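Local structure of glycerol dehydrogenase (Schizosaccharomyces pombe, 1TA9) at residues D99-W103 / K123-G127; C175-A179 / V217-A221; M158-K162 / A183-S189; V73-F79 / L210-D216. The protein oxidises glycerol to dihydroxyacetone with NAD(+), probably at a zinc ion, and takes part in the assimilation of glycerol. All coordinates share one frame; numbering follows the deposited sequence.

Interaction 1 of 4, residues D99-W103 / K123-G127; sequences DQNVW and KLVFG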
loop_
_atom_site.group_PDB
_atom_site.type_symbol
_atom_site.label_atom_id
_atom_site.label_comp_id
_atom_site.label_asym_id
_atom_site.label_seq_id
_atom_site.Cartn_x
_atom_site.Cartn_y
_atom_site.Cartn_z
ATOM N N ASP B 99 -1.271 -40.650 -37.345
ATOM C CA ASP B 99 -1.145 -40.449 -38.785
ATOM C C ASP B 99 0.303 -40.773 -39.142
ATOM O O ASP B 99 1.137 -40.932 -38.254
ATOM C CB ASP B 99 -1.519 -39.009 -39.179
ATOM C CG ASP B 99 -0.563 -37.967 -38.625
ATOM O OD1 ASP B 99 -0.971 -36.787 -38.538
ATOM O OD2 ASP B 99 0.591 -38.305 -38.290
ATOM N N GLN B 100 0.611 -40.872 -40.431
ATOM C CA GLN B 100 1.964 -41.222 -40.844
ATOM C C GLN B 100 3.036 -40.275 -40.322
ATOM O O GLN B 100 4.124 -40.708 -39.942
ATOM C CB GLN B 100 2.041 -41.306 -42.368
ATOM C CG GLN B 100 3.248 -42.075 -42.871
ATOM C CD GLN B 100 3.416 -43.410 -42.165
ATOM O OE1 GLN B 100 4.109 -43.505 -41.151
ATOM N NE2 GLN B 100 2.770 -44.444 -42.691
ATOM N N ASN B 101 2.727 -38.984 -40.305
ATOM C CA ASN B 101 3.668 -37.978 -39.835
ATOM C C ASN B 101 4.111 -38.264 -38.399
ATOM O O ASN B 101 5.304 -38.244 -38.092
ATOM C CB ASN B 101 3.023 -36.590 -39.913
ATOM C CG ASN B 101 4.002 -35.472 -39.618
ATOM O OD1 ASN B 101 3.613 -34.308 -39.490
ATOM N ND2 ASN B 101 5.281 -35.813 -39.516
ATOM N N VAL B 102 3.148 -38.536 -37.523
ATOM C CA VAL B 102 3.462 -38.810 -36.128
ATOM C C VAL B 102 4.209 -40.127 -35.957
ATOM O O VAL B 102 5.035 -40.262 -35.053
ATOM C CB VAL B 102 2.186 -38.811 -35.261
ATOM C CG1 VAL B 102 2.529 -39.170 -33.829
ATOM C CG2 VAL B 102 1.536 -37.435 -35.308
ATOM N N TRP B 103 3.926 -41.101 -36.821
ATOM C CA TRP B 103 4.626 -42.380 -36.738
ATOM C C TRP B 103 6.104 -42.139 -37.012
ATOM O O TRP B 103 6.974 -42.701 -36.347
ATOM C CB TRP B 103 4.068 -43.382 -37.759
ATOM C CG TRP B 103 2.898 -44.170 -37.251
ATOM C CD1 TRP B 103 1.600 -44.072 -37.660
ATOM C CD2 TRP B 103 2.919 -45.159 -36.216
ATOM N NE1 TRP B 103 0.809 -44.937 -36.942
ATOM C CE2 TRP B 103 1.593 -45.616 -36.048
ATOM C CE3 TRP B 103 3.931 -45.702 -35.410
ATOM C CZ2 TRP B 103 1.251 -46.592 -35.104
ATOM C CZ3 TRP B 103 3.590 -46.673 -34.471
ATOM C CH2 TRP B 103 2.260 -47.106 -34.328
ATOM N N LYS B 123 -0.543 -51.575 -34.561
ATOM C CA LYS B 123 -0.205 -50.271 -35.112
ATOM C C LYS B 123 -1.152 -49.881 -36.238
ATOM O O LYS B 123 -1.165 -50.503 -37.303
ATOM C CB LYS B 123 1.240 -50.285 -35.612
ATOM C CG LYS B 123 2.254 -50.633 -34.526
ATOM C CD LYS B 123 3.676 -50.694 -35.066
ATOM C CE LYS B 123 3.840 -51.810 -36.085
ATOM N NZ LYS B 123 5.242 -51.900 -36.582
ATOM N N LEU B 124 -1.951 -48.849 -35.994
ATOM C CA LEU B 124 -2.903 -48.366 -36.985
ATOM C C LEU B 124 -2.522 -46.970 -37.460
ATOM O O LEU B 124 -2.001 -46.159 -36.691
ATOM C CB LEU B 124 -4.314 -48.334 -36.397
ATOM C CG LEU B 124 -4.880 -49.643 -35.848
ATOM C CD1 LEU B 124 -6.286 -49.396 -35.329
ATOM C CD2 LEU B 124 -4.891 -50.711 -36.936
ATOM N N VAL B 125 -2.783 -46.691 -38.732
ATOM C CA VAL B 125 -2.467 -45.386 -39.290
ATOM C C VAL B 125 -3.736 -44.570 -39.495
ATOM O O VAL B 125 -4.636 -44.975 -40.228
ATOM C CB VAL B 125 -1.741 -45.511 -40.646
ATOM C CG1 VAL B 125 -1.415 -44.125 -41.188
ATOM C CG2 VAL B 125 -0.474 -46.328 -40.484
ATOM N N PHE B 126 -3.808 -43.421 -38.833
ATOM C CA PHE B 126 -4.965 -42.552 -38.966
ATOM C C PHE B 126 -4.929 -41.979 -40.373
ATOM O O PHE B 126 -3.905 -41.447 -40.806
ATOM C CB PHE B 126 -4.903 -41.417 -37.942
ATOM C CG PHE B 126 -6.095 -40.505 -37.973
ATOM C CD1 PHE B 126 -5.928 -39.124 -38.013
ATOM C CD2 PHE B 126 -7.387 -41.025 -37.961
ATOM C CE1 PHE B 126 -7.033 -38.272 -38.041
ATOM C CE2 PHE B 126 -8.497 -40.181 -37.989
ATOM C CZ PHE B 126 -8.318 -38.800 -38.030
ATOM N N GLY B 127 -6.043 -42.094 -41.088
ATOM C CA GLY B 127 -6.104 -41.587 -42.445
ATOM C C GLY B 127 -6.229 -40.078 -42.518
ATOM O O GLY B 127 -6.451 -39.520 -43.593
HETATM O O HOH W 1 -1.597 -40.570 -42.063
#
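Asp99 and Phe126 bring the two backbones together, their CA atoms 4.4 Å apart, where the start of helix 100-115 meets the chain running out of strand 120-125. Asp99 CA makes a C-H...O contact of 3.6 Å with Phe126 O. One water fastens the same corner: it accepts from Gln100 N and donates to Phe126 O, at 2.8 Å from each. Asp99 is the N-cap of the helix. Its CG sits between the backbone N and carbonyl carbon (chi1 66°), which turns OD2 back to receive Val102 N at 2.7 Å, almost in line with the C-O bond. Helix and strand belong to the beta-alpha-beta unit 93-98, 100-115, 120-125 of the nucleotide-binding half of the fold, and Asp99 itself is a probable NAD(+) ligand. One turn on, the indole of Trp103 lies against the strand. Its NE1 donates to Leu124 O at 3.1 Å; the oxygen lies in the ring plane, while the N-H arrives well above the carbonyl plane. The six-membered end of the indole touches the aliphatic part of Lys123, with CH2 3.5 Å from Lys123 CG, and the lysine chain crosses it at a slant before bending away at chi3. On the pyrrole side Val125 CG2 comes to 4.2 Å from Trp103 CD1. A leucine in place of Trp103 would probably leave Leu124 O without this donor and take from Lys123 and Val125 the hydrocarbon they pack against. Phe126 sends its ring the other way, onto Lys156, Thr157 and Ser160 of helix 155-167.

Interaction 2 of 4, residues C175-A179 / V217-A221; sequences CPTTA and VIVRA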
loop_
_atom_site.group_PDB
_atom_site.type_symbol
_atom_site.label_atom_id
_atom_site.label_comp_id
_atom_site.label_asym_id
_atom_site.label_seq_id
_atom_site.Cartn_x
_atom_site.Cartn_y
_atom_site.Cartn_z
ATOM N N CYS B 175 -1.984 -38.939 -26.278
ATOM C CA CYS B 175 -0.628 -38.407 -26.307
ATOM C C CYS B 175 -0.476 -37.262 -27.297
ATOM O O CYS B 175 -0.142 -37.477 -28.463
ATOM C CB CYS B 175 0.356 -39.517 -26.673
ATOM S SG CYS B 175 0.075 -41.058 -25.794
ATOM N N PRO B 176 -0.719 -36.025 -26.846
ATOM C CA PRO B 176 -0.587 -34.879 -27.746
ATOM C C PRO B 176 0.867 -34.701 -28.182
ATOM O O PRO B 176 1.784 -34.864 -27.375
ATOM C CB PRO B 176 -1.102 -33.716 -26.899
ATOM C CG PRO B 176 -0.756 -34.129 -25.508
ATOM C CD PRO B 176 -1.117 -35.597 -25.493
ATOM N N THR B 177 1.072 -34.368 -29.453
ATOM C CA THR B 177 2.419 -34.177 -29.978
ATOM C C THR B 177 2.775 -32.698 -30.139
ATOM O O THR B 177 3.868 -32.346 -30.590
ATOM C CB THR B 177 2.595 -34.916 -31.316
ATOM O OG1 THR B 177 1.551 -34.538 -32.220
ATOM C CG2 THR B 177 2.541 -36.423 -31.086
ATOM N N THR B 178 1.832 -31.842 -29.761
ATOM C CA THR B 178 2.018 -30.395 -29.778
ATOM C C THR B 178 1.158 -29.904 -28.624
ATOM O O THR B 178 0.271 -30.618 -28.161
ATOM C CB THR B 178 1.509 -29.733 -31.075
ATOM O OG1 THR B 178 0.122 -30.035 -31.250
ATOM C CG2 THR B 178 2.302 -30.225 -32.282
ATOM N N ALA B 179 1.422 -28.698 -28.146
ATOM C CA ALA B 179 0.637 -28.151 -27.046
ATOM C C ALA B 179 -0.138 -26.963 -27.603
ATOM O O ALA B 179 0.011 -25.840 -27.127
ATOM C CB ALA B 179 1.568 -27.707 -25.919
ATOM N N VAL B 217 9.239 -33.980 -27.776
ATOM C CA VAL B 217 8.479 -33.901 -29.017
ATOM C C VAL B 217 7.859 -32.506 -29.108
ATOM O O VAL B 217 7.856 -31.875 -30.169
ATOM C CB VAL B 217 7.354 -34.948 -29.048
ATOM C CG1 VAL B 217 6.470 -34.736 -30.276
ATOM C CG2 VAL B 217 7.950 -36.350 -29.054
ATOM N N ILE B 218 7.343 -32.025 -27.984
ATOM C CA ILE B 218 6.717 -30.710 -27.946
ATOM C C ILE B 218 7.707 -29.580 -28.258
ATOM O O ILE B 218 7.405 -28.690 -29.055
ATOM C CB ILE B 218 6.068 -30.435 -26.557
ATOM C CG1 ILE B 218 5.113 -31.572 -26.176
ATOM C CG2 ILE B 218 5.324 -29.114 -26.588
ATOM C CD1 ILE B 218 4.022 -31.854 -27.200
ATOM N N VAL B 219 8.890 -29.619 -27.650
ATOM C CA VAL B 219 9.874 -28.557 -27.864
ATOM C C VAL B 219 10.427 -28.525 -29.293
ATOM O O VAL B 219 10.919 -27.493 -29.745
ATOM C CB VAL B 219 11.052 -28.665 -26.858
ATOM C CG1 VAL B 219 12.049 -29.714 -27.316
ATOM C CG2 VAL B 219 11.728 -27.301 -26.688
ATOM N N ARG B 220 10.336 -29.652 -29.998
ATOM C CA ARG B 220 10.827 -29.751 -31.375
ATOM C C ARG B 220 9.821 -29.247 -32.406
ATOM O O ARG B 220 10.166 -29.026 -33.565
ATOM C CB ARG B 220 11.190 -31.205 -31.709
ATOM C CG ARG B 220 12.473 -31.707 -31.066
ATOM C CD ARG B 220 12.650 -33.204 -31.318
ATOM N NE ARG B 220 13.908 -33.713 -30.773
ATOM C CZ ARG B 220 15.097 -33.535 -31.344
ATOM N NH1 ARG B 220 15.197 -32.859 -32.483
ATOM N NH2 ARG B 220 16.188 -34.034 -30.777
ATOM N N ALA B 221 8.575 -29.069 -31.992
ATOM C CA ALA B 221 7.545 -28.599 -32.914
ATOM C C ALA B 221 7.652 -27.090 -33.129
ATOM O O ALA B 221 8.184 -26.371 -32.284
ATOM C CB ALA B 221 6.170 -28.947 -32.368
#
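Ile218 pushes its CD1 methyl against the peptide bond joining Thr177 to Thr178, 3.3 Å from Thr177 C and 3.4 Å from Thr178 N. The peptide belongs to the loop that leaves the C-terminal edge of the parallel sheet after strand 172-176, the usual place for a dinucleotide site in an alpha/beta fold, and Thr177, Thr178 and Ala179 probably bind NAD(+). Helix 215-220, which follows the neighbouring strand 210-214, thus backs the cofactor loop with hydrocarbon alone; no hydrogen bond passes between the two segments. Two successive bends in the isoleucine, chi1 -53° and chi2 -56°, carry CD1 to the loop, while its other branch, CG2, rests 4.1 Å from Ala179 CB. Phe291 and Val295 of helix 289-307 also pack on Ile218. Val217 comes in beside it: CG1 stands anti to its backbone N and reaches 3.5 Å from Thr177 O and 4.0 Å from Thr177 CB. Cys106 of helix 100-115 touches both Thr177 and Val217. The loop is also held by polar bonds to its surroundings, with Ala179 O accepting from Asn298 ND2 and Thr177 joined to Gly153 through the backbone. At the last residue of the 217-221 segment the contact is methyl to methyl, Ala221 CB lying 4.1 Å from Thr178 CG2.

Interaction 3 of 4, residues M158-K162 / A183-S189; sequences MDSAK and AATSSLS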
loop_
_atom_site.group_PDB
_atom_site.type_symbol
_atom_site.label_atom_id
_atom_site.label_comp_id
_atom_site.label_asym_id
_atom_site.label_seq_id
_atom_site.Cartn_x
_atom_site.Cartn_y
_atom_site.Cartn_z
ATOM N N MET B 158 -6.532 -37.572 -31.614
ATOM C CA MET B 158 -6.950 -37.701 -30.223
ATOM C C MET B 158 -8.450 -37.964 -30.111
ATOM O O MET B 158 -8.883 -38.779 -29.298
ATOM C CB MET B 158 -6.568 -36.443 -29.431
ATOM C CG MET B 158 -5.061 -36.262 -29.254
ATOM S SD MET B 158 -4.591 -34.957 -28.074
ATOM C CE MET B 158 -4.198 -33.603 -29.200
ATOM N N ASP B 159 -9.245 -37.281 -30.929
ATOM C CA ASP B 159 -10.685 -37.487 -30.888
ATOM C C ASP B 159 -11.074 -38.843 -31.462
ATOM O O ASP B 159 -12.030 -39.466 -31.002
ATOM C CB ASP B 159 -11.407 -36.360 -31.627
ATOM C CG ASP B 159 -11.389 -35.063 -30.846
ATOM O OD1 ASP B 159 -11.720 -35.101 -29.644
ATOM O OD2 ASP B 159 -11.048 -34.012 -31.423
ATOM N N SER B 160 -10.330 -39.302 -32.461
ATOM C CA SER B 160 -10.608 -40.600 -33.062
ATOM C C SER B 160 -10.345 -41.691 -32.024
ATOM O O SER B 160 -11.089 -42.670 -31.929
ATOM C CB SER B 160 -9.717 -40.816 -34.290
ATOM O OG SER B 160 -10.040 -39.895 -35.321
ATOM N N ALA B 161 -9.289 -41.503 -31.237
ATOM C CA ALA B 161 -8.925 -42.464 -30.202
ATOM C C ALA B 161 -10.000 -42.552 -29.120
ATOM O O ALA B 161 -10.352 -43.645 -28.672
ATOM C CB ALA B 161 -7.588 -42.077 -29.578
ATOM N N LYS B 162 -10.519 -41.400 -28.705
ATOM C CA LYS B 162 -11.552 -41.349 -27.677
ATOM C C LYS B 162 -12.825 -42.022 -28.170
ATOM O O LYS B 162 -13.491 -42.742 -27.425
ATOM C CB LYS B 162 -11.856 -39.894 -27.296
ATOM C CG LYS B 162 -10.697 -39.167 -26.627
ATOM C CD LYS B 162 -11.041 -37.712 -26.341
ATOM C CE LYS B 162 -9.832 -36.968 -25.779
ATOM N NZ LYS B 162 -10.119 -35.527 -25.496
ATOM N N ALA B 183 -7.631 -29.649 -25.659
ATOM C CA ALA B 183 -8.572 -30.727 -25.949
ATOM C C ALA B 183 -8.159 -32.083 -25.372
ATOM O O ALA B 183 -9.010 -32.917 -25.065
ATOM C CB ALA B 183 -8.763 -30.851 -27.456
ATOM N N ALA B 184 -6.857 -32.292 -25.219
ATOM C CA ALA B 184 -6.328 -33.560 -24.725
ATOM C C ALA B 184 -7.039 -34.194 -23.524
ATOM O O ALA B 184 -7.467 -35.343 -23.583
ATOM C CB ALA B 184 -4.832 -33.403 -24.420
ATOM N N THR B 185 -7.177 -33.445 -22.440
ATOM C CA THR B 185 -7.786 -33.981 -21.225
ATOM C C THR B 185 -9.305 -34.030 -21.168
ATOM O O THR B 185 -9.858 -34.657 -20.266
ATOM C CB THR B 185 -7.361 -33.167 -19.993
ATOM O OG1 THR B 185 -8.019 -31.893 -20.033
ATOM C CG2 THR B 185 -5.850 -32.956 -19.976
ATOM N N SER B 186 -9.981 -33.388 -22.114
ATOM C CA SER B 186 -11.438 -33.314 -22.066
ATOM C C SER B 186 -12.261 -34.519 -22.495
ATOM O O SER B 186 -11.804 -35.391 -23.240
ATOM C CB SER B 186 -11.921 -32.094 -22.852
ATOM O OG SER B 186 -11.861 -32.334 -24.243
ATOM N N SER B 187 -13.498 -34.531 -22.013
ATOM C CA SER B 187 -14.463 -35.580 -22.306
ATOM C C SER B 187 -15.287 -35.141 -23.507
ATOM O O SER B 187 -16.289 -35.770 -23.844
ATOM C CB SER B 187 -15.401 -35.775 -21.116
ATOM O OG SER B 187 -14.677 -35.930 -19.913
ATOM N N LEU B 188 -14.868 -34.050 -24.138
ATOM C CA LEU B 188 -15.586 -33.512 -25.287
ATOM C C LEU B 188 -14.971 -33.916 -26.616
ATOM O O LEU B 188 -13.839 -34.391 -26.686
ATOM C CB LEU B 188 -15.620 -31.981 -25.246
ATOM C CG LEU B 188 -15.882 -31.211 -23.951
ATOM C CD1 LEU B 188 -16.150 -29.756 -24.312
ATOM C CD2 LEU B 188 -17.064 -31.791 -23.208
ATOM N N SER B 189 -15.743 -33.697 -27.671
ATOM C CA SER B 189 -15.316 -33.976 -29.032
ATOM C C SER B 189 -16.042 -32.997 -29.934
ATOM O O SER B 189 -17.267 -33.051 -30.067
ATOM C CB SER B 189 -15.655 -35.412 -29.430
ATOM O OG SER B 189 -14.708 -36.314 -28.883
#
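Met158, in the first turn of helix 155-167, meets the 183-189 segment through sulfur: SD lies 4.0 Å from Ala184 CB. Ile174 and Pro176 of strand 172-176 pack on the same residue. Asp159 comes next and faces the start of strand 188-192. Its OD1 is 3.3 Å from Ser189 OG, a long, weak contact, and the serine hydroxyl has Leu188 O within range as well. Met158, Asp159, Ser186 and Leu188 are all probable NAD(+) ligands, so the contact probably joins two sides of the cofactor site, the helix of the nucleotide-binding fold and the loop that runs on from Asp182, which binds potassium here. One turn after Met158, Lys162 sends its chain straight across, extended beyond CG, into the bend of that loop. Ser186 O takes its ammonium at 2.8 Å, with NZ tilted 25° from the carbonyl plane; Ala183 O at 2.9 Å and Ala184 O at 3.3 Å add weak bonds. The loop is folded to offer these oxygens by a type I turn from Ala183 to Ser186, in which Ser186 N (3.1 Å) and Ser186 OG (3.0 Å) both reach Ala183 O from the same face of its plane. The buried ammonium thus faces three backbone carbonyls of one short loop, one bond firm and two weak, whose dipoles would probably stabilise its positive charge, and the bonds in return tie the turn to the helix.

Interaction 4 of 4, residues V73-F79 / L210-D216; sequences VQGRHAF and LIFIDTD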
loop_
_atom_site.group_PDB
_atom_site.type_symbol
_atom_site.label_atom_id
_atom_site.label_comp_id
_atom_site.label_asym_id
_atom_site.label_seq_id
_atom_site.Cartn_x
_atom_site.Cartn_y
_atom_site.Cartn_z
ATOM N N VAL B 73 0.692 -37.284 -17.303
ATOM C CA VAL B 73 2.137 -37.483 -17.210
ATOM C C VAL B 73 2.847 -36.657 -18.267
ATOM O O VAL B 73 2.540 -36.767 -19.451
ATOM C CB VAL B 73 2.491 -38.969 -17.411
ATOM C CG1 VAL B 73 3.999 -39.176 -17.294
ATOM C CG2 VAL B 73 1.747 -39.814 -16.386
ATOM N N GLN B 74 3.804 -35.845 -17.827
ATOM C CA GLN B 74 4.552 -34.959 -18.713
ATOM C C GLN B 74 6.059 -34.979 -18.413
ATOM O O GLN B 74 6.477 -34.753 -17.277
ATOM C CB GLN B 74 4.008 -33.539 -18.540
ATOM C CG GLN B 74 4.755 -32.455 -19.277
ATOM C CD GLN B 74 4.340 -31.070 -18.815
ATOM O OE1 GLN B 74 3.150 -30.779 -18.690
ATOM N NE2 GLN B 74 5.320 -30.206 -18.565
ATOM N N GLY B 75 6.874 -35.239 -19.432
ATOM C CA GLY B 75 8.311 -35.262 -19.216
ATOM C C GLY B 75 9.095 -35.404 -20.507
ATOM O O GLY B 75 8.571 -35.886 -21.509
ATOM N N ARG B 76 10.356 -34.988 -20.489
ATOM C CA ARG B 76 11.180 -35.077 -21.684
ATOM C C ARG B 76 11.618 -36.518 -21.914
ATOM O O ARG B 76 12.170 -37.155 -21.017
ATOM C CB ARG B 76 12.406 -34.173 -21.556
ATOM C CG ARG B 76 13.103 -33.961 -22.885
ATOM C CD ARG B 76 14.259 -32.994 -22.787
ATOM N NE ARG B 76 14.629 -32.533 -24.119
ATOM C CZ ARG B 76 15.536 -31.598 -24.376
ATOM N NH1 ARG B 76 16.194 -31.007 -23.387
ATOM N NH2 ARG B 76 15.769 -31.241 -25.633
ATOM N N HIS B 77 11.361 -37.020 -23.119
ATOM C CA HIS B 77 11.704 -38.392 -23.496
ATOM C C HIS B 77 10.770 -39.383 -22.806
ATOM O O HIS B 77 11.035 -40.583 -22.777
ATOM C CB HIS B 77 13.157 -38.709 -23.123
ATOM C CG HIS B 77 14.151 -37.757 -23.711
ATOM N ND1 HIS B 77 14.280 -37.562 -25.068
ATOM C CD2 HIS B 77 15.054 -36.935 -23.125
ATOM C CE1 HIS B 77 15.220 -36.660 -25.294
ATOM N NE2 HIS B 77 15.705 -36.264 -24.132
ATOM N N ALA B 78 9.668 -38.871 -22.266
ATOM C CA ALA B 78 8.699 -39.701 -21.559
ATOM C C ALA B 78 8.213 -40.904 -22.358
ATOM O O ALA B 78 7.954 -41.960 -21.784
ATOM C CB ALA B 78 7.508 -38.854 -21.122
ATOM N N PHE B 79 8.081 -40.758 -23.675
ATOM C CA PHE B 79 7.615 -41.875 -24.489
ATOM C C PHE B 79 8.525 -43.096 -24.371
ATOM O O PHE B 79 8.106 -44.208 -24.680
ATOM C CB PHE B 79 7.486 -41.477 -25.967
ATOM C CG PHE B 79 6.339 -40.540 -26.256
ATOM C CD1 PHE B 79 5.268 -40.420 -25.373
ATOM C CD2 PHE B 79 6.314 -39.803 -27.437
ATOM C CE1 PHE B 79 4.188 -39.579 -25.664
ATOM C CE2 PHE B 79 5.241 -38.964 -27.736
ATOM C CZ PHE B 79 4.173 -38.852 -26.846
ATOM N N LEU B 210 -5.601 -41.434 -19.398
ATOM C CA LEU B 210 -4.258 -40.896 -19.242
ATOM C C LEU B 210 -3.892 -39.932 -20.358
ATOM O O LEU B 210 -4.137 -40.213 -21.530
ATOM C CB LEU B 210 -3.223 -42.032 -19.233
ATOM C CG LEU B 210 -1.744 -41.646 -19.415
ATOM C CD1 LEU B 210 -1.220 -40.931 -18.181
ATOM C CD2 LEU B 210 -0.918 -42.905 -19.675
ATOM N N ILE B 211 -3.335 -38.785 -19.982
ATOM C CA ILE B 211 -2.845 -37.813 -20.956
ATOM C C ILE B 211 -1.338 -37.961 -20.755
ATOM O O ILE B 211 -0.824 -37.739 -19.660
ATOM C CB ILE B 211 -3.315 -36.376 -20.651
ATOM C CG1 ILE B 211 -4.716 -36.134 -21.238
ATOM C CG2 ILE B 211 -2.384 -35.381 -21.330
ATOM C CD1 ILE B 211 -5.754 -37.180 -20.906
ATOM N N PHE B 212 -0.647 -38.359 -21.816
ATOM C CA PHE B 212 0.784 -38.650 -21.777
ATOM C C PHE B 212 1.511 -37.731 -22.752
ATOM O O PHE B 212 1.285 -37.797 -23.960
ATOM C CB PHE B 212 0.946 -40.130 -22.160
ATOM C CG PHE B 212 2.324 -40.693 -21.953
ATOM C CD1 PHE B 212 3.124 -40.278 -20.899
ATOM C CD2 PHE B 212 2.792 -41.699 -22.794
ATOM C CE1 PHE B 212 4.378 -40.860 -20.684
ATOM C CE2 PHE B 212 4.037 -42.284 -22.588
ATOM C CZ PHE B 212 4.832 -41.863 -21.531
ATOM N N ILE B 213 2.383 -36.878 -22.222
ATOM C CA ILE B 213 3.100 -35.911 -23.050
ATOM C C ILE B 213 4.613 -36.007 -22.970
ATOM O O ILE B 213 5.187 -35.959 -21.882
ATOM C CB ILE B 213 2.722 -34.462 -22.653
ATOM C CG1 ILE B 213 1.206 -34.286 -22.696
ATOM C CG2 ILE B 213 3.408 -33.459 -23.588
ATOM C CD1 ILE B 213 0.741 -32.939 -22.180
ATOM N N ASP B 214 5.259 -36.128 -24.128
ATOM C CA ASP B 214 6.714 -36.180 -24.186
ATOM C C ASP B 214 7.138 -34.776 -24.615
ATOM O O ASP B 214 6.919 -34.369 -25.755
ATOM C CB ASP B 214 7.173 -37.229 -25.205
ATOM C CG ASP B 214 8.690 -37.384 -25.250
ATOM O OD1 ASP B 214 9.166 -38.519 -25.484
ATOM O OD2 ASP B 214 9.407 -36.377 -25.067
ATOM N N THR B 215 7.732 -34.028 -23.691
ATOM C CA THR B 215 8.127 -32.657 -23.979
ATOM C C THR B 215 9.285 -32.489 -24.963
ATOM O O THR B 215 9.546 -31.377 -25.426
ATOM C CB THR B 215 8.420 -31.897 -22.677
ATOM O OG1 THR B 215 9.326 -32.654 -21.870
ATOM C CG2 THR B 215 7.123 -31.680 -21.899
ATOM N N ASP B 216 9.978 -33.575 -25.293
ATOM C CA ASP B 216 11.057 -33.465 -26.269
ATOM C C ASP B 216 10.388 -33.329 -27.631
ATOM O O ASP B 216 10.891 -32.653 -28.531
ATOM C CB ASP B 216 11.963 -34.696 -26.245
ATOM C CG ASP B 216 13.196 -34.520 -27.114
ATOM O OD1 ASP B 216 13.241 -35.099 -28.221
ATOM O OD2 ASP B 216 14.116 -33.786 -26.694
#
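Strands 73-75 and 210-214 run parallel, 4° apart in direction and 4.8 Å between axes, in register from Val73-Phe212 to Gly75-Asp214, with Val73 and Gly75 bonded to Ile211, Ile213 and Thr215. Val73 lies alongside Phe212, CB 3.8 Å from CD1. Phe79 turns its ring edge toward the face of Phe212 in an offset edge-to-face pair, centroids 5.3 Å apart and planes at 64°, while Asp214 CB sits squarely over the Phe79 face, 3.4 Å from its centroid. The Asp214 carboxylate, directed toward the turn with CG anti to the backbone N (chi1 -177°), receives His77 N on OD2 at 2.8 Å and Phe79 N on OD1 at 3.1 Å, both from above its plane; OD2 also caps helix 215-220 through Asp216 N. An alanine at Asp214 would probably leave these three amides without their acceptor and let the Gly75-Ala78 turn drift from the helix start. Arg76 grips Asp216 side-on, NE (2.9 Å) and NH2 (3.2 Å) both on OD2, while its NH1 forms a salt bridge with Asp412 of a third subunit and Asp216 OD1 one with Arg220. Strand 71-75 is the outermost of this chain's parallel sheet on its side, and an antiparallel strand of a second subunit continues the sheet beyond it, in the alpha/beta nucleotide-binding fold of iron-containing alcohol dehydrogenases.

Interactions 1, 2 and 4 share one parallel sheet, and interaction 3 ties helix 155-167 beside it to the loop running toward the metals. Interactions 2 and 4 lie closest, centres 9 Å apart, on neighbouring strands and a common helix, with Pro176 CG 3.4 Å from Ile213 CG1. Pro176 also links interactions 2 and 3, its CB lying 3.9 Å from Met158 CE. Interactions 1 and 2 meet where Val102 CG1 packs on Thr177 CG2 at 3.9 Å. Interactions 1, 2 and 3 all supply probable NAD(+) ligands. Toward the active site, the zinc ion is about 7 Å from the side chain of Ala183, and a bound glycerol about 4 Å from that of Leu188.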